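Local coordinates for protein transcriptional regulator (Corynebacterium diphtheriae, PDB 3LMM) that has no established biochemical role but probably regulates transcription, combining a Schlafen AlbA_2 domain with helix-turn-helix modules, at residues Gly93-Thr98 and Lys122-Gln127; Cys74-Pro79 and Ile132-Ala137; Lys67-Val72 and Phe110-Val115; Ala138-Asp143 and Ala162-Tyr167; Ile445-Val450 and Asn463-Ala468. All blocks are in the same frame, centred on the assembly; numbering follows the deposited sequence.

In the fold
Contacts 1, 2 and 3 lie within the Schlafen AlbA_2 region. Contact 1 sits at the hairpin turn between strands 118-123 and 128-134, about 23 Å between centres from contact 2, which packs the second of these strands against helix 62-77. Contact 3 uses the same helix against helix 102-113; it touches contact 2, their centres about 11 Å apart. Contact 4 follows along the chain, touches both, and brings in helix 161-171. Thus contacts 2, 3 and 4 form one connected cluster beside helix 62-77. Contact 5 comes last, in a helix-turn-helix family region, with its centre about 36 Å from that of contact 4 on the opposite side of the chain's centre.

Contact 1 of 5, residues Gly93-Thr98 and Lys122-Gln127; sequences GRIIGT and KRVLGQ
Arg123 NH1 donates a bent hydrogen bond (2.8 Å, 136°) to Gly126 O, which lies 23° out of the guanidinium plane; the bond is internal to the turn whose Val124, Leu125 and Gln127 receive Ile95 from the loop 93-98. The turn joins strands 118-123 and 128-134 as a beta-hairpin, and it is closed by a second bond, from Val124 N to Gln127 O at 3.0 Å. The positive phi modelled at position 126 suits glycine. Held in this way, the turn presents three apolar surfaces to one isoleucine. With CG1 beside the backbone N and CG2 anti to it (chi1 -74°), Ile95 spreads its branches over the turn. CG2 serves two partners: it rests on the CB and CG methylenes of Gln127, the nearer being CB at 3.3 Å, and meets Val124 CG2 at 3.5 Å. Ile95 CG1 also packs on Val124 CG2. Further out, Ile95 CD1 alone goes to Leu125, touching its CD1 at 3.5 Å, where the side chains cross at about a right angle. Gln127 therefore contributes the aliphatic part of its chain, a reasonable use of a long polar residue near solvent. Several of the loop's backbone groups bond to other neighbours, Val31, Gly29 and Gly87 among them, and Thr98 bonds to Arg128. Between loop and turn the chemistry is consequently hydrophobic contact centred on Ile95, which sets no strict direction, whereas the turn is braced by its own bonds and the loop by bonds to other segments.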
# COMPACT_ATOMS: atom_id res chain seq x y z
N GLY A 93 -4.15 -25.94 23.76
CA GLY A 93 -3.10 -26.55 22.97
C GLY A 93 -3.61 -27.74 22.18
O GLY A 93 -2.83 -28.47 21.59
N ARG A 94 -4.92 -27.94 22.16
CA ARG A 94 -5.50 -29.06 21.43
C ARG A 94 -5.29 -28.91 19.93
O ARG A 94 -5.53 -27.84 19.37
CB ARG A 94 -6.98 -29.16 21.73
CG ARG A 94 -7.27 -29.63 23.12
CD ARG A 94 -8.74 -29.53 23.45
NE ARG A 94 -8.97 -30.05 24.78
CZ ARG A 94 -10.09 -29.88 25.47
NH1 ARG A 94 -10.20 -30.41 26.69
NH2 ARG A 94 -11.09 -29.18 24.96
N ILE A 95 -4.85 -29.99 19.28
CA ILE A 95 -4.62 -29.95 17.83
C ILE A 95 -5.95 -30.01 17.06
O ILE A 95 -6.72 -30.94 17.22
CB ILE A 95 -3.72 -31.13 17.35
CG1 ILE A 95 -2.27 -30.88 17.75
CG2 ILE A 95 -3.78 -31.26 15.84
CD1 ILE A 95 -1.84 -31.64 18.98
N ILE A 96 -6.19 -29.00 16.21
CA ILE A 96 -7.40 -28.93 15.41
C ILE A 96 -7.01 -29.14 13.96
O ILE A 96 -7.60 -29.96 13.26
CB ILE A 96 -8.08 -27.55 15.51
CG1 ILE A 96 -8.18 -27.11 16.98
CG2 ILE A 96 -9.45 -27.60 14.86
CD1 ILE A 96 -8.91 -28.05 17.90
N GLY A 97 -6.00 -28.40 13.50
CA GLY A 97 -5.54 -28.54 12.13
C GLY A 97 -6.11 -27.51 11.16
O GLY A 97 -7.00 -26.74 11.51
N THR A 98 -5.58 -27.50 9.95
CA THR A 98 -6.03 -26.56 8.94
C THR A 98 -5.55 -26.99 7.57
O THR A 98 -4.43 -27.47 7.42
CB THR A 98 -5.56 -25.12 9.27
OG1 THR A 98 -5.77 -24.27 8.14
CG2 THR A 98 -4.10 -25.12 9.66
N LYS A 122 3.25 -28.24 8.70
CA LYS A 122 3.85 -29.15 9.66
C LYS A 122 2.80 -30.20 9.98
O LYS A 122 1.61 -29.97 9.77
CB LYS A 122 4.21 -28.39 10.93
CG LYS A 122 5.31 -27.36 10.76
CD LYS A 122 6.64 -28.06 10.77
CE LYS A 122 7.77 -27.10 10.53
NZ LYS A 122 9.03 -27.88 10.40
N ARG A 123 3.25 -31.33 10.51
CA ARG A 123 2.34 -32.42 10.88
C ARG A 123 2.56 -32.85 12.33
O ARG A 123 3.62 -33.37 12.66
CB ARG A 123 2.55 -33.63 9.96
CG ARG A 123 2.03 -33.45 8.53
CD ARG A 123 0.58 -33.93 8.40
NE ARG A 123 -0.09 -33.42 7.20
CZ ARG A 123 -1.28 -33.83 6.77
NH1 ARG A 123 -1.93 -34.76 7.45
NH2 ARG A 123 -1.83 -33.31 5.69
N VAL A 124 1.56 -32.63 13.19
CA VAL A 124 1.66 -33.05 14.58
C VAL A 124 1.15 -34.47 14.73
O VAL A 124 1.73 -35.40 14.18
CB VAL A 124 0.85 -32.20 15.50
CG1 VAL A 124 1.57 -30.91 15.79
CG2 VAL A 124 -0.51 -31.97 14.89
N LEU A 125 0.05 -34.65 15.44
CA LEU A 125 -0.44 -36.00 15.60
C LEU A 125 -1.13 -36.50 14.34
O LEU A 125 -2.18 -37.14 14.39
CB LEU A 125 -1.38 -36.09 16.80
CG LEU A 125 -0.69 -36.04 18.16
CD1 LEU A 125 -0.20 -34.65 18.43
CD2 LEU A 125 -1.68 -36.44 19.23
N GLY A 126 -0.51 -36.23 13.20
CA GLY A 126 -1.08 -36.65 11.94
C GLY A 126 -1.85 -35.50 11.34
O GLY A 126 -2.09 -35.45 10.13
N GLN A 127 -2.24 -34.56 12.20
CA GLN A 127 -2.97 -33.39 11.76
C GLN A 127 -2.00 -32.42 11.13
O GLN A 127 -0.80 -32.44 11.42
CB GLN A 127 -3.67 -32.74 12.94
CG GLN A 127 -4.79 -33.58 13.51
CD GLN A 127 -5.89 -33.83 12.50
OE1 GLN A 127 -6.20 -32.95 11.69
NE2 GLN A 127 -6.50 -35.01 12.56

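Contact 2 of 5, residues Cys74-Pro79 and Ile132-Ala137; sequences CMANTP and IYVAAA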
# COMPACT_ATOMS: atom_id res chain seq x y z
N CYS A 74 -0.37 -7.98 14.77
CA CYS A 74 0.00 -7.81 16.18
C CYS A 74 1.45 -8.14 16.32
O CYS A 74 2.23 -7.38 16.90
CB CYS A 74 -0.73 -8.76 17.11
SG CYS A 74 -2.16 -8.03 17.91
N MSE A 75 1.79 -9.31 15.81
CA MSE A 75 3.13 -9.82 15.90
C MSE A 75 4.13 -8.87 15.29
O MSE A 75 4.95 -8.29 15.99
CB MSE A 75 3.21 -11.17 15.22
CG MSE A 75 4.36 -11.99 15.71
SE MSE A 75 4.13 -12.53 17.54
CE MSE A 75 5.08 -11.12 18.43
N ALA A 76 4.04 -8.72 13.97
CA ALA A 76 4.95 -7.84 13.26
C ALA A 76 5.11 -6.49 13.95
O ALA A 76 6.15 -5.86 13.85
CB ALA A 76 4.46 -7.64 11.82
N ASN A 77 4.07 -6.05 14.66
CA ASN A 77 4.13 -4.78 15.36
C ASN A 77 4.88 -4.84 16.66
O ASN A 77 5.35 -3.83 17.14
CB ASN A 77 2.74 -4.24 15.67
CG ASN A 77 2.05 -3.70 14.47
OD1 ASN A 77 2.67 -3.05 13.63
ND2 ASN A 77 0.74 -3.94 14.37
N THR A 78 4.95 -6.01 17.28
CA THR A 78 5.67 -6.07 18.54
C THR A 78 7.14 -6.30 18.20
O THR A 78 7.45 -7.09 17.30
CB THR A 78 5.20 -7.22 19.43
OG1 THR A 78 6.21 -8.23 19.43
CG2 THR A 78 3.94 -7.83 18.90
N PRO A 79 8.06 -5.63 18.90
CA PRO A 79 9.46 -5.87 18.55
C PRO A 79 9.88 -7.33 18.70
O PRO A 79 9.43 -8.04 19.60
CB PRO A 79 10.22 -4.93 19.49
CG PRO A 79 9.35 -4.92 20.71
CD PRO A 79 7.95 -4.82 20.13
N ILE A 132 3.51 -19.98 11.05
CA ILE A 132 3.71 -18.69 10.41
C ILE A 132 4.76 -17.89 11.14
O ILE A 132 4.63 -17.60 12.34
CB ILE A 132 2.43 -17.87 10.36
CG1 ILE A 132 1.36 -18.61 9.59
CG2 ILE A 132 2.73 -16.56 9.69
CD1 ILE A 132 0.07 -17.87 9.54
N TYR A 133 5.82 -17.52 10.43
CA TYR A 133 6.90 -16.76 11.02
C TYR A 133 6.81 -15.32 10.55
O TYR A 133 7.00 -15.01 9.37
CB TYR A 133 8.25 -17.36 10.62
CG TYR A 133 8.45 -18.76 11.13
CD1 TYR A 133 8.65 -19.00 12.49
CD2 TYR A 133 8.37 -19.86 10.28
CE1 TYR A 133 8.76 -20.31 12.98
CE2 TYR A 133 8.48 -21.17 10.76
CZ TYR A 133 8.67 -21.39 12.11
OH TYR A 133 8.74 -22.68 12.59
N VAL A 134 6.51 -14.43 11.49
CA VAL A 134 6.40 -13.03 11.16
C VAL A 134 7.53 -12.23 11.81
O VAL A 134 7.78 -12.35 13.01
CB VAL A 134 4.97 -12.51 11.52
CG1 VAL A 134 4.36 -13.38 12.60
CG2 VAL A 134 5.00 -11.05 11.94
N ALA A 135 8.24 -11.45 10.99
CA ALA A 135 9.36 -10.63 11.43
C ALA A 135 8.89 -9.25 11.88
O ALA A 135 7.83 -8.79 11.46
CB ALA A 135 10.37 -10.49 10.31
N ALA A 136 9.69 -8.60 12.72
CA ALA A 136 9.36 -7.27 13.21
C ALA A 136 9.28 -6.29 12.04
O ALA A 136 10.18 -6.25 11.19
CB ALA A 136 10.41 -6.81 14.20
N ALA A 137 8.20 -5.52 11.99
CA ALA A 137 7.98 -4.56 10.92
C ALA A 137 8.87 -3.34 11.09
O ALA A 137 9.15 -2.94 12.21
CB ALA A 137 6.52 -4.13 10.91
O HOH W 1 8.34 -3.96 14.52
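The last turn of helix 62-77 runs up to the chain as it leaves strand 128-134, with Ala76 CA and Ala136 CA only 4.4 Å apart and Ala137 N giving Ala76 O a nearly straight hydrogen bond (2.8 Å, 172°). This is helix-on-sheet packing in the Schlafen AlbA_2 region, strand 128-134 being an inner member of a mixed four-stranded sheet. Val134 faces the helix and divides its methyls: CG1 meets CG of Met75, a selenomethionine here, at 3.4 Å, while CG2 lies by Ala76 CB at 3.5 Å. A small alanine at 76 lets the backbones come this close, and Ala137, equally small, places its CB by the carbonyl of Ala76. Met75 begins toward the strand, but its chain bends at chi2 and chi3, so that its end leads away and CB and CG do the touching. Just beyond, Cys74 forms a disulfide with Cys156, and Asn77 OD1 accepts from Ile141 N, tying the helix end to the following loop. Near the end of the helix, Ala76 O has a second donor: a water 3.0 Å away, which also donates to Ala137 O at 2.7 Å.

Contact 3 of 5, residues Lys67-Val72 and Phe110-Val115; sequences KLADEV and FTRIDV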
# COMPACT_ATOMS: atom_id res chain seq x y z
N LYS A 67 -9.00 -12.76 10.35
CA LYS A 67 -8.50 -12.93 11.71
C LYS A 67 -6.98 -13.17 11.79
O LYS A 67 -6.28 -12.56 12.61
CB LYS A 67 -9.25 -14.08 12.41
CG LYS A 67 -10.55 -13.68 13.11
CD LYS A 67 -11.59 -13.16 12.13
CE LYS A 67 -12.86 -12.64 12.84
NZ LYS A 67 -12.67 -11.35 13.60
N LEU A 68 -6.48 -14.06 10.94
CA LEU A 68 -5.05 -14.39 10.89
C LEU A 68 -4.21 -13.17 10.49
O LEU A 68 -3.17 -12.89 11.10
CB LEU A 68 -4.82 -15.54 9.91
CG LEU A 68 -4.39 -16.87 10.52
CD1 LEU A 68 -5.20 -17.16 11.75
CD2 LEU A 68 -4.55 -17.98 9.50
N ALA A 69 -4.65 -12.46 9.47
CA ALA A 69 -3.93 -11.28 9.04
C ALA A 69 -3.87 -10.33 10.23
O ALA A 69 -2.82 -9.77 10.53
CB ALA A 69 -4.63 -10.63 7.86
N ASP A 70 -4.99 -10.14 10.93
CA ASP A 70 -4.98 -9.24 12.07
C ASP A 70 -3.98 -9.70 13.12
O ASP A 70 -3.31 -8.88 13.73
CB ASP A 70 -6.36 -9.15 12.71
CG ASP A 70 -7.23 -8.08 12.07
OD1 ASP A 70 -8.41 -7.94 12.46
OD2 ASP A 70 -6.72 -7.38 11.17
N GLU A 71 -3.88 -11.01 13.33
CA GLU A 71 -2.94 -11.51 14.31
C GLU A 71 -1.50 -11.24 13.85
O GLU A 71 -0.65 -10.85 14.66
CB GLU A 71 -3.16 -13.01 14.54
CG GLU A 71 -2.49 -13.54 15.81
CD GLU A 71 -3.20 -13.10 17.10
OE1 GLU A 71 -3.42 -11.88 17.30
OE2 GLU A 71 -3.54 -13.98 17.92
N VAL A 72 -1.22 -11.44 12.57
CA VAL A 72 0.13 -11.20 12.05
C VAL A 72 0.53 -9.74 12.28
O VAL A 72 1.67 -9.46 12.62
CB VAL A 72 0.22 -11.52 10.55
CG1 VAL A 72 1.61 -11.23 10.03
CG2 VAL A 72 -0.12 -12.97 10.34
N PHE A 110 -1.09 -10.86 2.74
CA PHE A 110 -0.37 -9.77 2.10
C PHE A 110 -1.28 -8.70 1.48
O PHE A 110 -0.92 -7.53 1.42
CB PHE A 110 0.56 -10.30 1.01
CG PHE A 110 1.32 -9.23 0.28
CD1 PHE A 110 2.37 -8.56 0.90
CD2 PHE A 110 0.99 -8.89 -1.03
CE1 PHE A 110 3.08 -7.57 0.23
CE2 PHE A 110 1.69 -7.91 -1.72
CZ PHE A 110 2.74 -7.24 -1.09
N THR A 111 -2.45 -9.12 1.00
CA THR A 111 -3.36 -8.17 0.38
C THR A 111 -4.06 -7.28 1.38
O THR A 111 -4.37 -6.14 1.06
CB THR A 111 -4.47 -8.86 -0.44
OG1 THR A 111 -3.90 -9.53 -1.56
CG2 THR A 111 -5.48 -7.83 -0.94
N ARG A 112 -4.32 -7.78 2.58
CA ARG A 112 -5.01 -6.94 3.53
C ARG A 112 -4.15 -6.33 4.63
O ARG A 112 -4.57 -5.38 5.29
CB ARG A 112 -6.23 -7.69 4.14
CG ARG A 112 -5.94 -8.99 4.90
CD ARG A 112 -6.33 -10.25 4.10
NE ARG A 112 -7.74 -10.66 4.20
CZ ARG A 112 -8.31 -11.60 3.42
NH1 ARG A 112 -9.59 -11.91 3.57
NH2 ARG A 112 -7.60 -12.22 2.48
N ILE A 113 -2.95 -6.83 4.81
CA ILE A 113 -2.12 -6.31 5.89
C ILE A 113 -0.83 -5.64 5.37
O ILE A 113 -0.20 -4.85 6.09
CB ILE A 113 -1.81 -7.47 6.84
CG1 ILE A 113 -1.33 -6.95 8.18
CG2 ILE A 113 -0.77 -8.38 6.22
CD1 ILE A 113 -0.73 -8.06 9.04
N ASP A 114 -0.47 -5.94 4.13
CA ASP A 114 0.71 -5.39 3.47
C ASP A 114 2.01 -6.12 3.80
O ASP A 114 3.10 -5.59 3.59
CB ASP A 114 0.88 -3.91 3.80
CG ASP A 114 0.79 -3.04 2.57
OD1 ASP A 114 1.08 -1.82 2.66
OD2 ASP A 114 0.40 -3.57 1.51
N VAL A 115 1.89 -7.34 4.32
CA VAL A 115 3.06 -8.13 4.66
C VAL A 115 2.83 -9.58 4.31
O VAL A 115 1.73 -10.11 4.48
CB VAL A 115 3.40 -7.99 6.16
CG1 VAL A 115 2.30 -7.26 6.88
CG2 VAL A 115 3.64 -9.37 6.78
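Ala69 and Val72, one turn apart on helix 62-77, meet Arg112 and Ile113 of helix 102-113 and Val115 in the chain that follows, a helix-helix packing inside the Schlafen AlbA_2 region. Ile113 is the central piece. Its CG1 is anti to the backbone N (chi1 -163°) and the chain stays extended, which carries CD1 onto the facing side of helix 62-77, beside the carbonyl O of Ala69 and within 3.9 Å of Val72 CB. The Ile113 and Val72 side chains cross at about a right angle. Further along, Val72 CG1 faces Val115 CG2 at 4.3 Å. The small methyl of Ala69 leaves space for the helices to approach, Ala69 CA and Ile113 CA being 6.2 Å apart, and it accepts the aliphatic stem of Arg112, whose CG lies 3.6 Å from Ala69 CB. Bends at chi2 and chi3 then turn the guanidinium back along the interface. There Arg112 NE forms a salt bridge with Asp66 of the facing helix, and NH2 bonds to Gly108 O of its own. In a second shell, Ile109 touches Ala69, and Ala73 and Ile141 touch Ile113. Asp114 forms a salt bridge with Arg352. The contact thus joins an apolar middle to a charged border, and Arg112 serves both, its methylenes covering alanine while its charge, probably balanced in part by Asp66, adds a directional link between the helices.

Contact 4 of 5, residues Ala138-Asp143 and Ala162-Tyr167; sequences AEPIED and AEWWEY
The indole of Trp164 carries Pro140 on one face and has Trp165 CG at its edge, in its plane, with Ala138 C also at the edge, near the plane; Trp165 in turn has Trp164 CZ3 over the centre of one of its own faces. Pro140 CD makes a CH-pi contact, 3.7 Å from the centroid of the Trp164 six-membered ring and 27° off the ring normal. Proline suits this place, since its compact ring edge brings CD over the indole and CD is bonded to nitrogen, which makes that carbon's hydrogens somewhat positive. The same CD reaches Trp165 CZ2 at 3.4 Å, approaching that ring obliquely; it sits at the corner the two indoles form, touching both. The rings reach it by different torsions: Trp164 CG is anti to the backbone N (chi1 -168°), whereas Trp165 CG lies beside it (-76°), which brings the far ends of both indoles to the same loop. Before the proline, Glu139 CA lies 3.4 Å from Trp164 CH2, and Ala138 O comes to 3.5 Å from Trp165 CH2. The one polar atom of each buried indole is satisfied outside the pair: Trp164 NE1 donates to Asn77 O and Trp165 NE1 to Asp361 OD2. Helix 161-171 is thereby packed onto the loop that follows strand 128-134, with helix 62-77 meeting that loop at Ile141 and Asp143 and helix 357-365 touching Ala138, Glu139 and Pro140.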
# COMPACT_ATOMS: atom_id res chain seq x y z
N ALA A 138 9.30 -2.75 9.99
CA ALA A 138 10.15 -1.57 10.10
C ALA A 138 9.31 -0.34 10.42
O ALA A 138 9.84 0.74 10.70
CB ALA A 138 10.96 -1.38 8.82
N GLU A 139 7.99 -0.50 10.36
CA GLU A 139 7.03 0.58 10.66
C GLU A 139 5.72 -0.06 11.08
O GLU A 139 5.46 -1.21 10.73
CB GLU A 139 6.80 1.45 9.43
CG GLU A 139 6.31 0.69 8.23
CD GLU A 139 6.22 1.54 6.99
OE1 GLU A 139 5.30 2.38 6.91
OE2 GLU A 139 7.08 1.38 6.09
N PRO A 140 4.89 0.66 11.83
CA PRO A 140 3.61 0.09 12.27
C PRO A 140 2.77 -0.51 11.15
O PRO A 140 2.64 0.06 10.06
CB PRO A 140 2.92 1.25 12.98
CG PRO A 140 3.58 2.47 12.41
CD PRO A 140 5.02 2.05 12.29
N ILE A 141 2.20 -1.67 11.43
CA ILE A 141 1.36 -2.38 10.48
C ILE A 141 -0.08 -2.35 10.99
O ILE A 141 -0.40 -3.00 11.98
CB ILE A 141 1.79 -3.87 10.34
CG1 ILE A 141 3.30 -3.96 10.02
CG2 ILE A 141 0.98 -4.54 9.26
CD1 ILE A 141 3.75 -3.05 8.86
N GLU A 142 -0.93 -1.57 10.34
CA GLU A 142 -2.33 -1.47 10.75
C GLU A 142 -3.10 -2.69 10.26
O GLU A 142 -2.85 -3.18 9.17
CB GLU A 142 -2.95 -0.19 10.18
CG GLU A 142 -2.62 1.03 11.03
CD GLU A 142 -2.54 2.32 10.24
OE1 GLU A 142 -2.45 3.40 10.87
OE2 GLU A 142 -2.56 2.25 8.98
N ASP A 143 -4.03 -3.18 11.07
CA ASP A 143 -4.78 -4.37 10.67
C ASP A 143 -5.99 -4.06 9.80
O ASP A 143 -6.21 -2.93 9.39
CB ASP A 143 -5.22 -5.17 11.90
CG ASP A 143 -6.15 -4.39 12.80
OD1 ASP A 143 -6.78 -3.42 12.34
OD2 ASP A 143 -6.27 -4.77 13.99
N ALA A 162 3.29 7.02 19.15
CA ALA A 162 4.23 7.64 20.08
C ALA A 162 5.04 6.62 20.85
O ALA A 162 6.27 6.72 20.93
CB ALA A 162 3.47 8.53 21.05
N GLU A 163 4.34 5.64 21.44
CA GLU A 163 5.00 4.59 22.21
C GLU A 163 5.65 3.61 21.25
O GLU A 163 6.82 3.27 21.41
CB GLU A 163 3.99 3.85 23.11
CG GLU A 163 4.59 3.21 24.39
CD GLU A 163 3.59 2.34 25.17
OE1 GLU A 163 2.40 2.72 25.32
OE2 GLU A 163 4.00 1.26 25.68
N TRP A 164 4.92 3.18 20.23
CA TRP A 164 5.50 2.22 19.30
C TRP A 164 6.89 2.58 18.79
O TRP A 164 7.78 1.72 18.72
CB TRP A 164 4.62 2.02 18.08
CG TRP A 164 5.08 0.84 17.30
CD1 TRP A 164 4.75 -0.45 17.52
CD2 TRP A 164 5.98 0.84 16.18
NE1 TRP A 164 5.37 -1.27 16.61
CE2 TRP A 164 6.13 -0.50 15.77
CE3 TRP A 164 6.66 1.83 15.48
CZ2 TRP A 164 6.94 -0.87 14.69
CZ3 TRP A 164 7.47 1.46 14.41
CH2 TRP A 164 7.60 0.12 14.03
N TRP A 165 7.08 3.84 18.41
CA TRP A 165 8.37 4.23 17.88
C TRP A 165 9.50 4.28 18.90
O TRP A 165 10.57 3.73 18.64
CB TRP A 165 8.27 5.55 17.13
CG TRP A 165 7.65 5.37 15.79
CD1 TRP A 165 6.37 5.68 15.43
CD2 TRP A 165 8.26 4.79 14.63
NE1 TRP A 165 6.15 5.34 14.12
CE2 TRP A 165 7.29 4.78 13.61
CE3 TRP A 165 9.53 4.27 14.36
CZ2 TRP A 165 7.55 4.28 12.33
CZ3 TRP A 165 9.79 3.76 13.09
CH2 TRP A 165 8.80 3.78 12.09
N GLU A 166 9.28 4.91 20.05
CA GLU A 166 10.36 4.97 21.03
C GLU A 166 10.87 3.56 21.28
O GLU A 166 12.06 3.37 21.55
CB GLU A 166 9.91 5.61 22.34
CG GLU A 166 8.90 4.83 23.14
CD GLU A 166 8.73 5.39 24.55
OE1 GLU A 166 7.57 5.50 25.02
OE2 GLU A 166 9.76 5.71 25.17
N TYR A 167 9.97 2.58 21.18
CA TYR A 167 10.33 1.19 21.39
C TYR A 167 11.03 0.64 20.18
O TYR A 167 11.98 -0.14 20.32
CB TYR A 167 9.08 0.36 21.74
CG TYR A 167 8.92 0.17 23.24
CD1 TYR A 167 9.70 -0.76 23.93
CD2 TYR A 167 8.07 1.01 23.98
CE1 TYR A 167 9.66 -0.85 25.32
CE2 TYR A 167 8.02 0.93 25.38
CZ TYR A 167 8.82 -0.00 26.04
OH TYR A 167 8.82 -0.07 27.42

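Contact 5 of 5, residues Ile445-Val450 and Asn463-Ala468; sequences ITIDVV and NALEAA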
# COMPACT_ATOMS: atom_id res chain seq x y z
N ILE A 445 -6.75 -13.01 -23.08
CA ILE A 445 -5.96 -12.85 -21.88
C ILE A 445 -5.84 -14.18 -21.13
O ILE A 445 -6.80 -14.95 -21.03
CB ILE A 445 -6.58 -11.71 -21.00
CG1 ILE A 445 -5.47 -11.00 -20.25
CG2 ILE A 445 -7.61 -12.23 -20.03
CD1 ILE A 445 -4.50 -10.30 -21.19
N THR A 446 -4.64 -14.49 -20.65
CA THR A 446 -4.40 -15.72 -19.91
C THR A 446 -4.03 -15.38 -18.48
O THR A 446 -3.55 -14.29 -18.20
CB THR A 446 -3.26 -16.57 -20.52
OG1 THR A 446 -2.62 -17.32 -19.48
CG2 THR A 446 -2.23 -15.69 -21.19
N ILE A 447 -4.26 -16.32 -17.57
CA ILE A 447 -3.96 -16.10 -16.16
C ILE A 447 -2.52 -15.62 -15.94
O ILE A 447 -2.25 -14.90 -14.99
CB ILE A 447 -4.20 -17.37 -15.36
CG1 ILE A 447 -4.18 -17.06 -13.87
CG2 ILE A 447 -3.15 -18.40 -15.70
CD1 ILE A 447 -5.04 -17.99 -13.07
N ASP A 448 -1.61 -16.03 -16.82
CA ASP A 448 -0.22 -15.60 -16.70
C ASP A 448 -0.08 -14.13 -17.05
O ASP A 448 0.65 -13.40 -16.38
CB ASP A 448 0.68 -16.43 -17.62
CG ASP A 448 1.15 -17.72 -16.98
OD1 ASP A 448 1.98 -18.43 -17.60
OD2 ASP A 448 0.71 -18.03 -15.85
N VAL A 449 -0.77 -13.70 -18.10
CA VAL A 449 -0.70 -12.31 -18.55
C VAL A 449 -1.31 -11.35 -17.56
O VAL A 449 -0.82 -10.24 -17.36
CB VAL A 449 -1.45 -12.11 -19.86
CG1 VAL A 449 -1.39 -10.64 -20.26
CG2 VAL A 449 -0.83 -12.97 -20.92
N VAL A 450 -2.40 -11.79 -16.96
CA VAL A 450 -3.09 -11.00 -15.97
C VAL A 450 -2.15 -10.83 -14.78
O VAL A 450 -2.10 -9.77 -14.17
CB VAL A 450 -4.36 -11.72 -15.50
CG1 VAL A 450 -4.99 -10.94 -14.37
CG2 VAL A 450 -5.32 -11.87 -16.67
N ASN A 463 -7.75 -14.39 -8.80
CA ASN A 463 -8.67 -13.51 -8.08
C ASN A 463 -9.22 -12.41 -8.98
O ASN A 463 -10.43 -12.22 -9.08
CB ASN A 463 -7.96 -12.88 -6.88
CG ASN A 463 -8.88 -11.97 -6.08
OD1 ASN A 463 -9.82 -12.44 -5.44
ND2 ASN A 463 -8.60 -10.67 -6.10
N ALA A 464 -8.32 -11.66 -9.62
CA ALA A 464 -8.75 -10.58 -10.50
C ALA A 464 -9.66 -11.17 -11.58
O ALA A 464 -10.80 -10.72 -11.73
CB ALA A 464 -7.54 -9.92 -11.14
N LEU A 465 -9.18 -12.18 -12.31
CA LEU A 465 -9.98 -12.80 -13.36
C LEU A 465 -11.38 -13.15 -12.87
O LEU A 465 -12.37 -12.76 -13.50
CB LEU A 465 -9.27 -14.05 -13.89
CG LEU A 465 -8.21 -13.75 -14.95
CD1 LEU A 465 -7.33 -14.96 -15.16
CD2 LEU A 465 -8.88 -13.35 -16.25
N GLU A 466 -11.47 -13.88 -11.76
CA GLU A 466 -12.76 -14.26 -11.19
C GLU A 466 -13.66 -13.04 -11.00
O GLU A 466 -14.77 -13.00 -11.51
CB GLU A 466 -12.58 -14.97 -9.84
CG GLU A 466 -12.57 -16.50 -9.89
CD GLU A 466 -13.85 -17.10 -10.46
OE1 GLU A 466 -13.95 -17.27 -11.70
OE2 GLU A 466 -14.78 -17.39 -9.67
N ALA A 467 -13.18 -12.05 -10.26
CA ALA A 467 -13.98 -10.86 -10.02
C ALA A 467 -14.45 -10.23 -11.33
O ALA A 467 -15.54 -9.66 -11.40
CB ALA A 467 -13.18 -9.85 -9.21
N ALA A 468 -13.64 -10.32 -12.38
CA ALA A 468 -14.02 -9.73 -13.66
C ALA A 468 -15.04 -10.61 -14.34
O ALA A 468 -15.89 -10.13 -15.10
CB ALA A 468 -12.80 -9.57 -14.55
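Two successive helices of a helix-turn-helix family region, 447-454 and 458-469, meet where Leu465 projects from the second toward Ile445, Ile447 and Val450 of segment 445-450. Leu465 has CG beside the backbone N (chi1 -83°), and its two methyls diverge to separate partners. CD1 goes to the start of the first helix, 3.7 Å from Ile447 CA and 4.0 Å from Ile447 CB, the two side chains crossing at about a right angle. CD2 touches both Val450 CG2, at 3.9 Å, and Ile445 CG2, at 4.1 Å. A branched leucine is well chosen for filling such a three-sided apolar site. With helix 430-441 before them and strands 479-482 and 485-488 after, these helices make an arrangement consistent with a winged helix-turn-helix, and Trp486 and Ile479 of those strands also touch Leu465. One turn into the first helix, Val450 turns its other methyl, CG1, to Ala464 CB at 4.2 Å, where a small residue lets the helices draw near. The first helix is fixed at its beginning by Thr446 in the N-cap position, whose OG1 accepts a hydrogen bond from Asp448 N (3.1 Å, 162°).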